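Local coordinates for protein Xaa-Pro Dipeptidase (Alteromonas macleodii, PDB 2QS8) that probably acts as a metal-dependent carboxypeptidase or dipeptidase of the amidohydrolase superfamily, and holds a magnesium ion and a methionine in its active site, at residues R57-L62 against N399-I404; G388-I391 against S395-E398. All blocks are in the same frame, centred on the assembly; numbering follows the deposited sequence.

Overall arrangement
Contact 1 and contact 2 lie on the same side of the chain's centre, their own centres about 10 Å apart, and both are partly buried. Contact 1 (57-62 with 399-404) joins residues distant in sequence through one polar pair, buried His59 and partly exposed Asp401, across an intervening strand. Contact 2 (388-391 with 395-398) is local and apolar, within the loop from that strand, 383-386, to strand 400-405, where aliphatic groups also pack against helices. They meet directly: Thr60 OG1 is 2.7 Å from Gly388 O, a probable hydrogen bond, and the methyl Thr60 CG2 rests 3.8 Å from Pro390 CD. Thus one β-branched hydroxyl residue ties the strand to the loop.

Contact 1: residues R57-L62 against N399-I404; sequences RDHTVL and NVDVVI
A small polar side-chain contact, His59 with Asp401, links the corner leading into strand 60-67 with strand 400-405, two strands that are not neighbours in their mixed sheet. Strand 383-386 runs between them, antiparallel to each, and the two side chains approach one another across its line, near Lys387 just past its end. The histidine stands where the chain turns a corner into its strand. Its ring is set by CG lying anti to the carbonyl carbon (chi1 -66°), which places the imidazole where it meets Asp401, and Lys387 touches it as well. The carboxylate meets the ring obliquely, nearest CE1: Asp401 OD2 comes within 2.9 Å of His59 CE1, a close approach, while Asp401 OD1 lies 3.4 Å from His59 ND1. Ring and carboxylate planes are only 18° apart, so the two flat groups lie nearly parallel in orientation. With an alanine in place of Asp401 the imidazole would probably lose its acidic neighbour, a gap would open beside CE1 and the ring could turn more freely.

Further along the strands the surroundings become apolar. Val402 and Leu62 stay apart but share the middle strand, Val402 on Ala385 and Leu62 on Ile384 and Val386; β-branched and aliphatic residues fit such a buried sheet. Asp401 and Val402 both face Ala385, a classic beta bulge, and the psi of 4° at Asp401 departs from extended geometry. This bulged antiparallel pairing of 383-386 with 400-405, in a sheet built from early and late parts of the chain, is consistent with the β-domain that accompanies the TIM barrel in many amidohydrolases.

Contact 2: residues G388-I391 against S395-E398; sequences GNPI and SVLE
The backbones of 388-391 and 395-398 approach each other at Pro390 and Val396, whose CA atoms are 6.0 Å apart. The first segment is irregular; the second is a 3-10 turn, in which Glu398 N donates to Ser395 O. Gly388 has a phi of 122°, where a beta carbon would collide with the preceding carbonyl oxygen and with Val396 CG2, so glycine suits the place. Next comes an Asx turn: Asn389 OD1 accepts from Ile391 N at 2.9 Å, a rather bent bond of 134° at the hydrogen. Between them sits Pro390, whose ring restricts phi and so helps to fix the turn.

Val396 carries the contact with both methyls. With CG1 set between its backbone N and carbonyl carbon (chi1 71°), that branch meets the proline, 3.7 Å from Pro390 CA and 4.0 Å from Pro390 CG, while CG2 reaches the glycine, 4.2 Å from Gly388 CA. The proline ring and the valine cross obliquely. Leu397 adds the end of its side chain, CD2 lying 4.3 Å from Pro390 CG, so CG of the proline meets two aliphatic side chains.

Pro390 and Ile391 also pack on Ile355 of helix 351-357, and Leu397 on Phe341 of helix 339-346. The folded loop thereby lies against these two helices while connecting strand 383-386 to its antiparallel partner 400-405.

Contact 1: residues R57-L62 against N399-I404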
loop_
_atom_site.group_PDB
_atom_site.type_symbol
_atom_site.label_atom_id
_atom_site.label_comp_id
_atom_site.label_asym_id
_atom_site.label_seq_id
_atom_site.Cartn_x
_atom_site.Cartn_y
_atom_site.Cartn_z
ATOM N N ARG A 57 41.227 -4.603 -47.721
ATOM C CA ARG A 57 40.789 -4.573 -49.113
ATOM C C ARG A 57 40.081 -5.865 -49.502
ATOM O O ARG A 57 39.245 -5.878 -50.402
ATOM C CB ARG A 57 41.989 -4.327 -50.038
ATOM C CG ARG A 57 42.662 -2.968 -49.842
ATOM C CD ARG A 57 43.943 -2.856 -50.653
ATOM N NE ARG A 57 45.011 -3.687 -50.105
ATOM C CZ ARG A 57 45.938 -4.302 -50.836
ATOM N NH1 ARG A 57 45.933 -4.183 -52.160
ATOM N NH2 ARG A 57 46.868 -5.041 -50.243
ATOM N N ASP A 58 40.400 -6.949 -48.805
ATOM C CA ASP A 58 39.793 -8.244 -49.088
ATOM C C ASP A 58 38.623 -8.551 -48.146
ATOM O O ASP A 58 38.121 -9.672 -48.110
ATOM C CB ASP A 58 40.863 -9.338 -48.993
ATOM C CG ASP A 58 41.516 -9.408 -47.619
ATOM O OD1 ASP A 58 41.770 -8.342 -47.010
ATOM O OD2 ASP A 58 41.791 -10.530 -47.146
ATOM N N HIS A 59 38.181 -7.537 -47.405
ATOM C CA HIS A 59 37.082 -7.677 -46.452
ATOM C C HIS A 59 35.925 -6.722 -46.729
ATOM O O HIS A 59 36.057 -5.751 -47.475
ATOM C CB HIS A 59 37.568 -7.390 -45.037
ATOM C CG HIS A 59 38.551 -8.385 -44.511
ATOM N ND1 HIS A 59 38.187 -9.421 -43.680
ATOM C CD2 HIS A 59 39.891 -8.483 -44.674
ATOM C CE1 HIS A 59 39.262 -10.114 -43.348
ATOM N NE2 HIS A 59 40.309 -9.566 -43.938
ATOM N N THR A 60 34.786 -7.021 -46.112
ATOM C CA THR A 60 33.610 -6.181 -46.200
ATOM C C THR A 60 33.502 -5.598 -44.795
ATOM O O THR A 60 33.451 -6.338 -43.813
ATOM C CB THR A 60 32.338 -6.982 -46.510
ATOM O OG1 THR A 60 32.417 -7.521 -47.838
ATOM C CG2 THR A 60 31.102 -6.090 -46.389
ATOM N N VAL A 61 33.510 -4.272 -44.704
ATOM C CA VAL A 61 33.423 -3.585 -43.427
ATOM C C VAL A 61 31.979 -3.173 -43.149
ATOM O O VAL A 61 31.236 -2.799 -44.066
ATOM C CB VAL A 61 34.335 -2.325 -43.414
ATOM C CG1 VAL A 61 34.127 -1.537 -42.130
ATOM C CG2 VAL A 61 35.797 -2.739 -43.552
ATOM N N LEU A 62 31.578 -3.271 -41.885
ATOM C CA LEU A 62 30.233 -2.883 -41.476
ATOM C C LEU A 62 30.337 -2.144 -40.145
ATOM O O LEU A 62 31.376 -2.174 -39.482
ATOM C CB LEU A 62 29.332 -4.112 -41.289
ATOM C CG LEU A 62 29.319 -5.232 -42.336
ATOM C CD1 LEU A 62 30.437 -6.214 -42.035
ATOM C CD2 LEU A 62 27.984 -5.955 -42.317
ATOM N N ASN A 399 31.624 -15.508 -39.306
ATOM C CA ASN A 399 33.078 -15.398 -39.309
ATOM C C ASN A 399 33.662 -13.991 -39.250
ATOM O O ASN A 399 34.662 -13.706 -39.907
ATOM C CB ASN A 399 33.634 -16.131 -40.532
ATOM C CG ASN A 399 33.046 -17.524 -40.691
ATOM O OD1 ASN A 399 32.584 -17.890 -41.774
ATOM N ND2 ASN A 399 33.063 -18.309 -39.612
ATOM N N VAL A 400 33.045 -13.114 -38.464
ATOM C CA VAL A 400 33.558 -11.759 -38.299
ATOM C C VAL A 400 34.960 -11.926 -37.729
ATOM O O VAL A 400 35.129 -12.591 -36.719
ATOM C CB VAL A 400 32.713 -10.967 -37.301
ATOM C CG1 VAL A 400 33.387 -9.643 -36.995
ATOM C CG2 VAL A 400 31.310 -10.756 -37.863
ATOM N N ASP A 401 35.960 -11.335 -38.371
ATOM C CA ASP A 401 37.334 -11.483 -37.903
ATOM C C ASP A 401 38.024 -10.184 -37.497
ATOM O O ASP A 401 39.211 -10.178 -37.160
ATOM C CB ASP A 401 38.167 -12.207 -38.969
ATOM C CG ASP A 401 38.373 -11.373 -40.223
ATOM O OD1 ASP A 401 37.390 -10.784 -40.722
ATOM O OD2 ASP A 401 39.521 -11.310 -40.710
ATOM N N VAL A 402 37.283 -9.081 -37.522
ATOM C CA VAL A 402 37.845 -7.798 -37.129
ATOM C C VAL A 402 36.814 -7.036 -36.318
ATOM O O VAL A 402 35.674 -6.867 -36.743
ATOM C CB VAL A 402 38.269 -6.939 -38.370
ATOM C CG1 VAL A 402 38.689 -5.533 -37.930
ATOM C CG2 VAL A 402 39.430 -7.600 -39.091
ATOM N N VAL A 403 37.213 -6.579 -35.144
ATOM C CA VAL A 403 36.305 -5.834 -34.294
ATOM C C VAL A 403 37.028 -4.631 -33.724
ATOM O O VAL A 403 38.033 -4.778 -33.027
ATOM C CB VAL A 403 35.778 -6.703 -33.120
ATOM C CG1 VAL A 403 34.838 -5.886 -32.245
ATOM C CG2 VAL A 403 35.073 -7.940 -33.656
ATOM N N ILE A 404 36.514 -3.445 -34.044
ATOM C CA ILE A 404 37.073 -2.191 -33.554
ATOM C C ILE A 404 36.006 -1.498 -32.726
ATOM O O ILE A 404 34.867 -1.364 -33.157
ATOM C CB ILE A 404 37.486 -1.252 -34.706
ATOM C CG1 ILE A 404 38.555 -1.937 -35.568
ATOM C CG2 ILE A 404 38.025 0.050 -34.138
ATOM C CD1 ILE A 404 38.965 -1.162 -36.813
#

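Contact 2: residues G388-I391 against S395-E398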
loop_
_atom_site.group_PDB
_atom_site.type_symbol
_atom_site.label_atom_id
_atom_site.label_comp_id
_atom_site.label_asym_id
_atom_site.label_seq_id
_atom_site.Cartn_x
_atom_site.Cartn_y
_atom_site.Cartn_z
ATOM N N GLY A 388 33.917 -11.940 -47.279
ATOM C CA GLY A 388 32.723 -12.371 -47.979
ATOM C C GLY A 388 31.703 -11.261 -48.081
ATOM O O GLY A 388 31.885 -10.191 -47.511
ATOM N N ASN A 389 30.627 -11.519 -48.810
ATOM C CA ASN A 389 29.570 -10.536 -49.003
ATOM C C ASN A 389 28.328 -10.926 -48.208
ATOM O O ASN A 389 27.615 -11.856 -48.577
ATOM C CB ASN A 389 29.207 -10.438 -50.486
ATOM C CG ASN A 389 28.377 -9.207 -50.801
ATOM O OD1 ASN A 389 27.492 -8.821 -50.027
ATOM N ND2 ASN A 389 28.650 -8.587 -51.949
ATOM N N PRO A 390 28.057 -10.217 -47.101
ATOM C CA PRO A 390 26.894 -10.496 -46.253
ATOM C C PRO A 390 25.559 -10.402 -46.987
ATOM O O PRO A 390 24.604 -11.096 -46.637
ATOM C CB PRO A 390 27.017 -9.444 -45.154
ATOM C CG PRO A 390 28.492 -9.238 -45.054
ATOM C CD PRO A 390 28.906 -9.178 -46.493
ATOM N N ILE A 391 25.495 -9.544 -48.004
ATOM C CA ILE A 391 24.266 -9.361 -48.775
ATOM C C ILE A 391 23.889 -10.597 -49.603
ATOM O O ILE A 391 22.706 -10.835 -49.869
ATOM C CB ILE A 391 24.387 -8.148 -49.725
ATOM C CG1 ILE A 391 24.783 -6.900 -48.928
ATOM C CG2 ILE A 391 23.063 -7.916 -50.452
ATOM C CD1 ILE A 391 23.823 -6.537 -47.823
ATOM N N SER A 395 24.902 -15.490 -43.671
ATOM C CA SER A 395 25.433 -16.445 -42.700
ATOM C C SER A 395 26.955 -16.318 -42.617
ATOM O O SER A 395 27.590 -16.894 -41.733
ATOM C CB SER A 395 25.058 -17.885 -43.072
ATOM O OG SER A 395 25.775 -18.345 -44.202
ATOM N N VAL A 396 27.536 -15.559 -43.539
ATOM C CA VAL A 396 28.976 -15.368 -43.540
ATOM C C VAL A 396 29.351 -14.555 -42.301
ATOM O O VAL A 396 30.510 -14.536 -41.882
ATOM C CB VAL A 396 29.449 -14.624 -44.832
ATOM C CG1 VAL A 396 29.017 -13.166 -44.797
ATOM C CG2 VAL A 396 30.953 -14.726 -44.969
ATOM N N LEU A 397 28.358 -13.898 -41.708
ATOM C CA LEU A 397 28.593 -13.081 -40.523
ATOM C C LEU A 397 29.019 -13.902 -39.311
ATOM O O LEU A 397 29.328 -13.352 -38.258
ATOM C CB LEU A 397 27.351 -12.244 -40.197
ATOM C CG LEU A 397 27.158 -11.003 -41.080
ATOM C CD1 LEU A 397 25.831 -10.343 -40.774
ATOM C CD2 LEU A 397 28.304 -10.023 -40.845
ATOM N N GLU A 398 29.037 -15.224 -39.466
ATOM C CA GLU A 398 29.466 -16.098 -38.384
ATOM C C GLU A 398 30.977 -15.978 -38.244
ATOM O O GLU A 398 31.541 -16.278 -37.195
ATOM C CB GLU A 398 29.101 -17.561 -38.683
ATOM C CG GLU A 398 29.954 -18.575 -37.911
ATOM C CD GLU A 398 29.578 -20.017 -38.184
ATOM O OE1 GLU A 398 29.159 -20.327 -39.321
ATOM O OE2 GLU A 398 29.714 -20.849 -37.262
#